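Local coordinates for protein chitinase (Thermococcus chitonophagus, PDB 5XSW) that probably cleaves beta-1,4 linkages within chitin chains and is represented by its C-terminal part, in complex with bound sugar, at residues V230-E234 with E235-W239; A272-D275 with D276-V280; W424-M427 with M428-V431. One frame throughout, in Å; residues are numbered along the deposited sequence.

Contact 1: V230-E234 with E235-W239; sequences VIIDE and EEYYW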
ATOM      1  N   VAL A 230     -18.022  23.443 -19.190  1.00 24.62           N
ATOM      2  CA  VAL A 230     -18.689  22.381 -19.905  1.00 24.93           C
ATOM      3  C   VAL A 230     -20.073  22.958 -20.251  1.00 29.20           C
ATOM      4  O   VAL A 230     -20.790  23.478 -19.367  1.00 27.49           O
ATOM      5  CB  VAL A 230     -18.807  21.118 -19.042  1.00 34.17           C
ATOM      6  CG1 VAL A 230     -19.625  20.036 -19.786  1.00 36.13           C
ATOM      7  CG2 VAL A 230     -17.406  20.578 -18.707  1.00 29.72           C
ATOM      8  N   ILE A 231     -20.446  22.922 -21.525  1.00 24.77           N
ATOM      9  CA  ILE A 231     -21.765  23.432 -21.900  1.00 21.58           C
ATOM     10  C   ILE A 231     -22.696  22.228 -22.030  1.00 26.62           C
ATOM     11  O   ILE A 231     -22.424  21.326 -22.823  1.00 26.96           O
ATOM     12  CB  ILE A 231     -21.756  24.188 -23.284  1.00 28.47           C
ATOM     13  CG1 ILE A 231     -20.682  25.284 -23.351  1.00 34.29           C
ATOM     14  CG2 ILE A 231     -23.147  24.725 -23.664  1.00 29.71           C
ATOM     15  CD1 ILE A 231     -20.718  26.225 -22.254  1.00 36.23           C
ATOM     16  N   ILE A 232     -23.822  22.218 -21.327  1.00 26.58           N
ATOM     17  CA  ILE A 232     -24.701  21.044 -21.431  1.00 28.98           C
ATOM     18  C   ILE A 232     -26.074  21.563 -21.804  1.00 31.73           C
ATOM     19  O   ILE A 232     -26.606  22.442 -21.121  1.00 33.11           O
ATOM     20  CB  ILE A 232     -24.776  20.229 -20.119  1.00 31.34           C
ATOM     21  CG1 ILE A 232     -23.384  19.687 -19.769  1.00 29.22           C
ATOM     22  CG2 ILE A 232     -25.764  19.044 -20.314  1.00 35.60           C
ATOM     23  CD1 ILE A 232     -23.309  19.149 -18.360  1.00 29.11           C
ATOM     24  N   ASP A 233     -26.559  21.088 -22.954  1.00 39.05           N
ATOM     25  CA  ASP A 233     -27.715  21.682 -23.638  1.00 46.05           C
ATOM     26  C   ASP A 233     -27.880  23.198 -23.364  1.00 40.09           C
ATOM     27  O   ASP A 233     -28.811  23.665 -22.716  1.00 36.82           O
ATOM     28  CB  ASP A 233     -28.948  20.857 -23.285  1.00 56.25           C
ATOM     29  CG  ASP A 233     -28.793  19.369 -23.730  1.00 62.07           C
ATOM     30  OD1 ASP A 233     -28.487  19.090 -24.951  1.00 44.88           O
ATOM     31  OD2 ASP A 233     -28.968  18.489 -22.834  1.00 54.31           O
ATOM     32  N   GLU A 234     -26.882  23.941 -23.858  1.00 32.17           N
ATOM     33  CA  GLU A 234     -26.866  25.418 -23.918  1.00 28.58           C
ATOM     34  C   GLU A 234     -26.857  26.125 -22.585  1.00 36.12           C
ATOM     35  O   GLU A 234     -27.165  27.306 -22.491  1.00 35.94           O
ATOM     36  CB  GLU A 234     -28.022  25.924 -24.792  1.00 29.84           C
ATOM     37  CG  GLU A 234     -27.848  25.429 -26.232  1.00 30.92           C
ATOM     38  CD  GLU A 234     -28.273  23.969 -26.413  1.00 41.68           C
ATOM     39  OE1 GLU A 234     -29.387  23.633 -25.949  1.00 45.74           O
ATOM     40  OE2 GLU A 234     -27.506  23.136 -27.011  1.00 42.87           O
ATOM     41  N   GLU A 235     -26.388  25.416 -21.563  1.00 39.76           N
ATOM     42  CA  GLU A 235     -26.098  26.028 -20.265  1.00 41.61           C
ATOM     43  C   GLU A 235     -24.630  25.830 -19.859  1.00 32.50           C
ATOM     44  O   GLU A 235     -24.127  24.702 -19.945  1.00 33.28           O
ATOM     45  CB  GLU A 235     -26.991  25.405 -19.199  1.00 44.79           C
ATOM     46  CG  GLU A 235     -28.425  25.863 -19.323  1.00 50.91           C
ATOM     47  CD  GLU A 235     -29.009  26.083 -17.976  1.00 72.07           C
ATOM     48  OE1 GLU A 235     -29.039  25.090 -17.184  1.00 65.56           O
ATOM     49  OE2 GLU A 235     -29.395  27.245 -17.710  1.00 75.81           O
ATOM     50  N   GLU A 236     -24.002  26.891 -19.370  1.00 31.61           N
ATOM     51  CA  GLU A 236     -22.622  26.824 -18.940  1.00 31.34           C
ATOM     52  C   GLU A 236     -22.482  26.211 -17.526  1.00 30.00           C
ATOM     53  O   GLU A 236     -23.130  26.655 -16.591  1.00 30.08           O
ATOM     54  CB  GLU A 236     -22.003  28.202 -18.928  1.00 31.19           C
ATOM     55  CG  GLU A 236     -20.475  28.132 -18.743  1.00 30.90           C
ATOM     56  CD  GLU A 236     -19.867  29.505 -18.568  1.00 33.44           C
ATOM     57  OE1 GLU A 236     -20.650  30.477 -18.609  1.00 35.10           O
ATOM     58  OE2 GLU A 236     -18.625  29.626 -18.421  1.00 34.87           O
ATOM     59  N   TYR A 237     -21.666  25.185 -17.393  1.00 24.94           N
ATOM     60  CA  TYR A 237     -21.327  24.622 -16.053  1.00 25.30           C
ATOM     61  C   TYR A 237     -19.798  24.695 -15.820  1.00 24.58           C
ATOM     62  O   TYR A 237     -19.036  24.758 -16.785  1.00 24.20           O
ATOM     63  CB  TYR A 237     -21.784  23.169 -15.941  1.00 24.60           C
ATOM     64  CG  TYR A 237     -23.296  22.943 -15.892  1.00 27.51           C
ATOM     65  CD1 TYR A 237     -24.043  22.862 -17.066  1.00 28.61           C
ATOM     66  CD2 TYR A 237     -23.964  22.870 -14.691  1.00 25.26           C
ATOM     67  CE1 TYR A 237     -25.407  22.668 -17.036  1.00 32.68           C
ATOM     68  CE2 TYR A 237     -25.328  22.656 -14.632  1.00 28.10           C
ATOM     69  CZ  TYR A 237     -26.039  22.565 -15.812  1.00 37.06           C
ATOM     70  OH  TYR A 237     -27.377  22.365 -15.779  1.00 31.80           O
ATOM     71  N   TYR A 238     -19.368  24.655 -14.545  1.00 25.22           N
ATOM     72  CA  TYR A 238     -17.964  24.499 -14.214  1.00 26.86           C
ATOM     73  C   TYR A 238     -17.716  23.074 -13.753  1.00 22.75           C
ATOM     74  O   TYR A 238     -18.532  22.513 -13.020  1.00 23.64           O
ATOM     75  CB  TYR A 238     -17.553  25.526 -13.102  1.00 29.12           C
ATOM     76  CG  TYR A 238     -17.993  26.908 -13.522  1.00 40.64           C
ATOM     77  CD1 TYR A 238     -17.360  27.564 -14.590  1.00 39.23           C
ATOM     78  CD2 TYR A 238     -19.114  27.523 -12.934  1.00 45.59           C
ATOM     79  CE1 TYR A 238     -17.827  28.863 -15.038  1.00 42.24           C
ATOM     80  CE2 TYR A 238     -19.591  28.795 -13.380  1.00 46.71           C
ATOM     81  CZ  TYR A 238     -18.935  29.456 -14.424  1.00 45.17           C
ATOM     82  OH  TYR A 238     -19.398  30.693 -14.826  1.00 49.99           O
ATOM     83  N   TRP A 239     -16.602  22.533 -14.188  1.00 23.04           N
ATOM     84  CA  TRP A 239     -16.170  21.164 -13.817  1.00 25.54           C
ATOM     85  C   TRP A 239     -14.937  21.301 -12.920  1.00 25.47           C
ATOM     86  O   TRP A 239     -13.853  21.396 -13.435  1.00 25.08           O
ATOM     87  CB  TRP A 239     -15.792  20.377 -15.087  1.00 23.53           C
ATOM     88  CG  TRP A 239     -15.548  18.890 -14.866  1.00 21.89           C
ATOM     89  CD1 TRP A 239     -15.993  18.139 -13.816  1.00 21.39           C
ATOM     90  CD2 TRP A 239     -14.841  18.002 -15.732  1.00 23.04           C
ATOM     91  NE1 TRP A 239     -15.592  16.838 -13.973  1.00 22.35           N
ATOM     92  CE2 TRP A 239     -14.899  16.719 -15.150  1.00 22.96           C
ATOM     93  CE3 TRP A 239     -14.176  18.165 -16.948  1.00 22.99           C
ATOM     94  CZ2 TRP A 239     -14.280  15.594 -15.723  1.00 22.05           C
ATOM     95  CZ3 TRP A 239     -13.563  17.040 -17.550  1.00 26.90           C
ATOM     96  CH2 TRP A 239     -13.616  15.762 -16.918  1.00 23.47           C
TER
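Val230 pairs with Tyr237 through two backbone bonds, Val230 N to Tyr237 O at 2.9 Å and Tyr237 N to Val230 O at 2.8 Å. Its CG2, set beside the backbone N because CG1 is anti to it (chi1 175°), meets Trp239 CB at 4.0 Å. Ile231 forms a non-hydrogen-bonded pair with Glu236, both exposed on the other face: its CD1 lies 3.9 Å from Glu236 CA and also touches Glu236 CG, while Ile231 CA points its hydrogen at Glu235 O, 3.3 Å away. Ile232 and Glu235 again exchange two backbone bonds, Ile232 N to Glu235 O at 2.9 Å and Glu235 N to Ile232 O at 3.0 Å. On the face shared with Val230, the side chain of Ile232 runs at about a right angle to that of Tyr237, with Ile232 CB 4.0 Å from Tyr237 CE1. Both rest on Val219, while Tyr237 OH bonds to Arg180 and Glu235 forms a salt bridge with Lys221. Asp233 and Glu234, both with positive phi, reverse the chain and carry their carboxylates outward. The whole is a two-residue beta hairpin, its turn roughly of type I', distorted at Asp233, projecting from the body of the domain.

Contact 2: A272-D275 with D276-V280; sequences ADHD and DYMKV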
ATOM      1  N   ALA A 272       1.570  -3.447 -13.502  1.00 25.45           N
ATOM      2  CA  ALA A 272       0.547  -2.401 -13.281  1.00 24.11           C
ATOM      3  C   ALA A 272       1.137  -1.271 -12.450  1.00 24.79           C
ATOM      4  O   ALA A 272       1.685  -1.506 -11.386  1.00 27.06           O
ATOM      5  CB  ALA A 272      -0.701  -2.985 -12.542  1.00 23.23           C
ATOM      6  N   ASP A 273       0.971  -0.054 -12.916  1.00 28.09           N
ATOM      7  CA  ASP A 273       1.571   1.113 -12.295  1.00 28.99           C
ATOM      8  C   ASP A 273       0.482   2.106 -11.869  1.00 25.58           C
ATOM      9  O   ASP A 273      -0.432   2.389 -12.648  1.00 25.83           O
ATOM     10  CB  ASP A 273       2.531   1.809 -13.305  1.00 34.44           C
ATOM     11  CG  ASP A 273       2.851   3.212 -12.881  1.00 34.49           C
ATOM     12  OD1 ASP A 273       3.562   3.353 -11.866  1.00 45.16           O
ATOM     13  OD2 ASP A 273       2.321   4.161 -13.472  1.00 31.27           O
ATOM     14  N   HIS A 274       0.601   2.657 -10.666  1.00 23.89           N
ATOM     15  CA  HIS A 274      -0.430   3.540 -10.103  1.00 26.89           C
ATOM     16  C   HIS A 274      -0.840   4.717 -11.010  1.00 31.94           C
ATOM     17  O   HIS A 274      -2.046   4.907 -11.373  1.00 21.80           O
ATOM     18  CB  HIS A 274       0.050   4.077  -8.747  1.00 23.67           C
ATOM     19  CG  HIS A 274      -0.804   5.191  -8.215  1.00 24.93           C
ATOM     20  ND1 HIS A 274      -0.558   6.525  -8.495  1.00 24.68           N
ATOM     21  CD2 HIS A 274      -1.927   5.168  -7.470  1.00 21.48           C
ATOM     22  CE1 HIS A 274      -1.498   7.270  -7.942  1.00 25.82           C
ATOM     23  NE2 HIS A 274      -2.313   6.476  -7.268  1.00 23.97           N
ATOM     24  N   ASP A 275       0.133   5.561 -11.379  1.00 27.76           N
ATOM     25  CA  ASP A 275      -0.235   6.756 -12.167  1.00 29.61           C
ATOM     26  C   ASP A 275      -0.789   6.327 -13.536  1.00 23.77           C
ATOM     27  O   ASP A 275      -1.761   6.901 -14.030  1.00 26.29           O
ATOM     28  CB  ASP A 275       0.985   7.764 -12.325  1.00 33.37           C
ATOM     29  CG  ASP A 275       1.397   8.461 -10.973  1.00 36.05           C
ATOM     30  OD1 ASP A 275       0.990   8.041  -9.852  1.00 36.60           O
ATOM     31  OD2 ASP A 275       2.204   9.426 -11.004  1.00 41.45           O
ATOM     32  N   ASP A 276      -0.241   5.284 -14.136  1.00 22.53           N
ATOM     33  CA  ASP A 276      -0.781   4.854 -15.410  1.00 24.33           C
ATOM     34  C   ASP A 276      -2.285   4.412 -15.330  1.00 22.78           C
ATOM     35  O   ASP A 276      -3.065   4.615 -16.295  1.00 25.25           O
ATOM     36  CB  ASP A 276       0.028   3.682 -15.969  1.00 29.39           C
ATOM     37  CG  ASP A 276      -0.507   3.202 -17.357  1.00 34.29           C
ATOM     38  OD1 ASP A 276      -0.753   4.084 -18.190  1.00 38.78           O
ATOM     39  OD2 ASP A 276      -0.687   1.968 -17.635  1.00 36.63           O
ATOM     40  N   TYR A 277      -2.669   3.782 -14.210  1.00 23.56           N
ATOM     41  CA  TYR A 277      -4.032   3.231 -14.064  1.00 22.67           C
ATOM     42  C   TYR A 277      -5.001   4.286 -13.570  1.00 20.69           C
ATOM     43  O   TYR A 277      -6.177   4.174 -13.856  1.00 22.74           O
ATOM     44  CB  TYR A 277      -4.067   2.026 -13.095  1.00 21.18           C
ATOM     45  CG  TYR A 277      -3.643   0.715 -13.754  1.00 24.53           C
ATOM     46  CD1 TYR A 277      -2.434   0.623 -14.480  1.00 24.80           C
ATOM     47  CD2 TYR A 277      -4.459  -0.409 -13.687  1.00 23.65           C
ATOM     48  CE1 TYR A 277      -2.056  -0.553 -15.077  1.00 24.81           C
ATOM     49  CE2 TYR A 277      -4.085  -1.600 -14.255  1.00 23.61           C
ATOM     50  CZ  TYR A 277      -2.878  -1.658 -14.976  1.00 28.37           C
ATOM     51  OH  TYR A 277      -2.483  -2.830 -15.566  1.00 24.67           O
ATOM     52  N   MET A 278      -4.526   5.298 -12.819  1.00 20.52           N
ATOM     53  CA  MET A 278      -5.430   6.220 -12.134  1.00 19.19           C
ATOM     54  C   MET A 278      -5.463   7.627 -12.785  1.00 22.28           C
ATOM     55  O   MET A 278      -6.470   8.327 -12.706  1.00 22.87           O
ATOM     56  CB  MET A 278      -5.048   6.414 -10.664  1.00 19.98           C
ATOM     57  CG  MET A 278      -4.965   5.087  -9.798  1.00 24.62           C
ATOM     58  SD  MET A 278      -6.510   4.125 -10.075  1.00 30.11           S
ATOM     59  CE  MET A 278      -7.600   5.316  -9.534  1.00 23.55           C
ATOM     60  N   LYS A 279      -4.351   8.056 -13.369  1.00 23.21           N
ATOM     61  CA  LYS A 279      -4.258   9.465 -13.770  1.00 22.72           C
ATOM     62  C   LYS A 279      -4.934   9.711 -15.145  1.00 20.87           C
ATOM     63  O   LYS A 279      -4.461   9.255 -16.176  1.00 22.82           O
ATOM     64  CB  LYS A 279      -2.764   9.924 -13.822  1.00 22.90           C
ATOM     65  CG  LYS A 279      -2.620  11.475 -14.151  1.00 23.26           C
ATOM     66  CD  LYS A 279      -1.050  11.774 -14.344  1.00 28.37           C
ATOM     67  CE  LYS A 279      -0.816  13.279 -14.616  1.00 38.58           C
ATOM     68  NZ  LYS A 279       0.492  13.416 -15.330  1.00 47.52           N
ATOM     69  N   VAL A 280      -6.009  10.466 -15.139  1.00 20.55           N
ATOM     70  CA  VAL A 280      -6.771  10.701 -16.356  1.00 24.55           C
ATOM     71  C   VAL A 280      -6.309  12.050 -16.907  1.00 25.83           C
ATOM     72  O   VAL A 280      -5.280  12.554 -16.491  1.00 25.01           O
ATOM     73  CB  VAL A 280      -8.291  10.707 -16.115  1.00 23.27           C
ATOM     74  CG1 VAL A 280      -8.816   9.270 -15.699  1.00 19.10           C
ATOM     75  CG2 VAL A 280      -8.672  11.745 -15.068  1.00 18.38           C
TER
HETATM   76  O   HOH W   1       0.978   0.066 -16.068  1.00 30.08           O
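Met278 lays its CG over one face of the His274 ring, 4.2 Å from the centroid and 29° off the normal, a CH-pi contact. The two side chains cross at about a right angle. At the ring's edge His274 ND1 donates in plane, at 2.6 Å, to Asp275 OD1, which accepts through its anti lone pair, and His274 NE2 bonds to Val252 O; bonds at both nitrogens probably fix the ring's rotation. Asp273 has its CG anti to the backbone N (chi1 163°), which brings OD2 to Asp276 N at 2.9 Å, on the anti side and somewhat out of the carboxylate plane. Asp276 answers through a water that donates to its OD2 and accepts weakly from Asp273 N; the same OD2 forms a salt bridge with Lys412. Tyr277 packs its ring on Ala272, with Tyr277 CZ 3.5 Å from Ala272 CB, and its OH bonds to Lys412 O. Backbone hydrogen bonds from Tyr277 N to Asp273 O, Met278 N to His274 O and Lys279 N to Asp275 O complete the turn. Asn483 of the second subunit packs on Asp273 and Asp275. This is an aspartate N-cap starting the short, buried helix 274-278.

Contact 3: W424-M427 with M428-V431; sequences WNAM and MRDV
Trp424 and Met428 lie side by side and point the same way, one helical turn apart. Met428 CG comes obliquely to the pyrrole end of the indole, 3.5 Å from Trp424 NE1 and also touching Trp424 CD1. Its sulfur follows, with Met428 SD 4.8 Å from the centroid of the five-membered ring and 43° off the normal, an oblique Met-aromatic contact. Met427 reaches the same indole from above: its CG is anti to the backbone N (chi1 -175°), and the bend at chi3 (81°) sets CE 3.5 Å above the Trp424 plane, over the ring centre. The two methionines also run alongside each other, Met427 CE touching Met428 SD at 3.5 Å, so indole, methyl and sulfur form one apolar cluster. Were Met428 replaced by an alanine, the pyrrole side of Trp424 would probably lose its CG and SD contacts, and the Met427 methyl one of its neighbours. Trp424 has a cation-pi partner in Arg410, and Met428 also packs on Phe406 of helix 399-412.

On the outward side, Arg429 bends at chi3 and folds its guanidinium back over the helix, one face lying on Asn425 O and on Ala426 CA, with Arg429 NH2 3.5 Å from Ala426 CA. A water donates to Ala426 O at 3.0 Å and, weakly, to Asp430 OD1. Val431 CG2 sits 3.3 Å from Met427 O, on the side that packs against Ile456 and Ala460. Four successive backbone bonds carry the turn, Val431 N to Met427 O being 2.8 Å. The arrangement is that of an amphipathic helix: 421-439 packs mostly apolar residues against helices 399-412 and 449-461, with Asp430 buried and satisfied by His463 and Gly125 N, and turns Asn425 and Arg429 to solvent.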
ATOM      1  N   TRP A 424      -9.095 -15.519 -26.312  1.00 39.81           N
ATOM      2  CA  TRP A 424      -9.401 -14.086 -26.447  1.00 35.92           C
ATOM      3  C   TRP A 424      -9.970 -13.794 -27.839  1.00 39.23           C
ATOM      4  O   TRP A 424     -10.948 -13.048 -27.997  1.00 37.43           O
ATOM      5  CB  TRP A 424      -8.161 -13.215 -26.173  1.00 42.48           C
ATOM      6  CG  TRP A 424      -8.561 -11.792 -26.039  1.00 45.62           C
ATOM      7  CD1 TRP A 424      -8.664 -10.865 -27.045  1.00 46.90           C
ATOM      8  CD2 TRP A 424      -8.998 -11.132 -24.839  1.00 39.25           C
ATOM      9  NE1 TRP A 424      -9.098  -9.661 -26.529  1.00 43.00           N
ATOM     10  CE2 TRP A 424      -9.314  -9.802 -25.183  1.00 44.76           C
ATOM     11  CE3 TRP A 424      -9.102 -11.520 -23.499  1.00 40.73           C
ATOM     12  CZ2 TRP A 424      -9.758  -8.867 -24.237  1.00 39.78           C
ATOM     13  CZ3 TRP A 424      -9.538 -10.583 -22.560  1.00 39.29           C
ATOM     14  CH2 TRP A 424      -9.869  -9.278 -22.942  1.00 36.93           C
ATOM     15  N   ASN A 425      -9.361 -14.389 -28.866  1.00 43.98           N
ATOM     16  CA  ASN A 425      -9.854 -14.210 -30.239  1.00 39.82           C
ATOM     17  C   ASN A 425     -11.233 -14.770 -30.412  1.00 33.70           C
ATOM     18  O   ASN A 425     -12.085 -14.134 -31.029  1.00 35.06           O
ATOM     19  CB  ASN A 425      -8.903 -14.881 -31.247  1.00 42.57           C
ATOM     20  CG  ASN A 425      -7.580 -14.180 -31.320  1.00 50.11           C
ATOM     21  OD1 ASN A 425      -7.484 -12.988 -31.025  1.00 48.54           O
ATOM     22  ND2 ASN A 425      -6.541 -14.911 -31.696  1.00 62.59           N
ATOM     23  N   ALA A 426     -11.477 -15.960 -29.855  1.00 36.64           N
ATOM     24  CA  ALA A 426     -12.838 -16.519 -29.917  1.00 37.22           C
ATOM     25  C   ALA A 426     -13.844 -15.617 -29.203  1.00 38.11           C
ATOM     26  O   ALA A 426     -14.987 -15.405 -29.666  1.00 35.49           O
ATOM     27  CB  ALA A 426     -12.873 -17.927 -29.316  1.00 36.40           C
ATOM     28  N   MET A 427     -13.425 -15.091 -28.053  1.00 38.88           N
ATOM     29  CA  MET A 427     -14.282 -14.157 -27.310  1.00 33.82           C
ATOM     30  C   MET A 427     -14.631 -12.933 -28.174  1.00 28.48           C
ATOM     31  O   MET A 427     -15.802 -12.528 -28.296  1.00 28.64           O
ATOM     32  CB  MET A 427     -13.574 -13.763 -25.981  1.00 28.73           C
ATOM     33  CG  MET A 427     -14.443 -12.875 -25.057  1.00 30.50           C
ATOM     34  SD  MET A 427     -13.319 -12.019 -23.917  1.00 34.20           S
ATOM     35  CE  MET A 427     -12.809 -10.710 -24.984  1.00 31.35           C
ATOM     36  N   MET A 428     -13.623 -12.338 -28.798  1.00 30.31           N
ATOM     37  CA  MET A 428     -13.856 -11.140 -29.579  1.00 29.29           C
ATOM     38  C   MET A 428     -14.719 -11.409 -30.840  1.00 34.04           C
ATOM     39  O   MET A 428     -15.538 -10.573 -31.198  1.00 32.09           O
ATOM     40  CB  MET A 428     -12.495 -10.505 -29.948  1.00 36.68           C
ATOM     41  CG  MET A 428     -11.806  -9.795 -28.736  1.00 40.65           C
ATOM     42  SD  MET A 428     -12.907  -8.649 -27.814  1.00 35.28           S
ATOM     43  CE  MET A 428     -13.351  -7.441 -29.041  1.00 32.76           C
ATOM     44  N   ARG A 429     -14.589 -12.585 -31.485  1.00 35.87           N
ATOM     45  CA  ARG A 429     -15.578 -12.954 -32.547  1.00 37.06           C
ATOM     46  C   ARG A 429     -17.027 -12.942 -32.020  1.00 30.55           C
ATOM     47  O   ARG A 429     -17.929 -12.342 -32.625  1.00 34.41           O
ATOM     48  CB  ARG A 429     -15.245 -14.343 -33.152  1.00 38.58           C
ATOM     49  CG  ARG A 429     -14.005 -14.322 -34.063  1.00 45.80           C
ATOM     50  CD  ARG A 429     -13.843 -15.605 -34.908  1.00 48.05           C
ATOM     51  NE  ARG A 429     -13.533 -16.783 -34.090  1.00 42.63           N
ATOM     52  CZ  ARG A 429     -12.311 -17.079 -33.641  1.00 42.86           C
ATOM     53  NH1 ARG A 429     -11.270 -16.298 -33.932  1.00 49.76           N
ATOM     54  NH2 ARG A 429     -12.129 -18.161 -32.910  1.00 46.61           N
ATOM     55  N   ASP A 430     -17.259 -13.586 -30.864  1.00 28.96           N
ATOM     56  CA  ASP A 430     -18.588 -13.547 -30.244  1.00 30.62           C
ATOM     57  C   ASP A 430     -19.057 -12.132 -29.896  1.00 31.22           C
ATOM     58  O   ASP A 430     -20.211 -11.772 -30.123  1.00 30.12           O
ATOM     59  CB  ASP A 430     -18.605 -14.381 -28.965  1.00 30.44           C
ATOM     60  CG  ASP A 430     -18.685 -15.889 -29.229  1.00 42.86           C
ATOM     61  OD1 ASP A 430     -18.818 -16.330 -30.416  1.00 39.63           O
ATOM     62  OD2 ASP A 430     -18.632 -16.631 -28.220  1.00 36.87           O
ATOM     63  N   VAL A 431     -18.150 -11.322 -29.333  1.00 31.31           N
ATOM     64  CA  VAL A 431     -18.508  -9.930 -28.989  1.00 29.09           C
ATOM     65  C   VAL A 431     -18.886  -9.153 -30.236  1.00 25.77           C
ATOM     66  O   VAL A 431     -19.880  -8.407 -30.282  1.00 28.55           O
ATOM     67  CB  VAL A 431     -17.304  -9.223 -28.261  1.00 30.27           C
ATOM     68  CG1 VAL A 431     -17.489  -7.689 -28.224  1.00 27.58           C
ATOM     69  CG2 VAL A 431     -17.105  -9.834 -26.841  1.00 29.36           C
TER
HETATM   70  O   HOH W   2     -16.426 -17.758 -30.859  1.00 50.34           O

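All three contacts are local and belong to separate elements: a hairpin, a short helix and one stretch of a long helix. None touches another; the centres of contacts 1 and 2 lie 28 Å apart, those of contacts 1 and 3, 39 Å. Contact 2 is the buried one, near a subunit interface, and depends on an imidazole bonded to a carboxylate and to a backbone carbonyl, a capping aspartate, and an aspartate paired with a lysine. Contact 1 is the most peripheral, about 34 Å from the chain centre, and is built chiefly on paired backbone bonds. Contact 3 is mixed, with sulfur and indole inward, a buried aspartate, and Arg429 and Asn425 on the outer side.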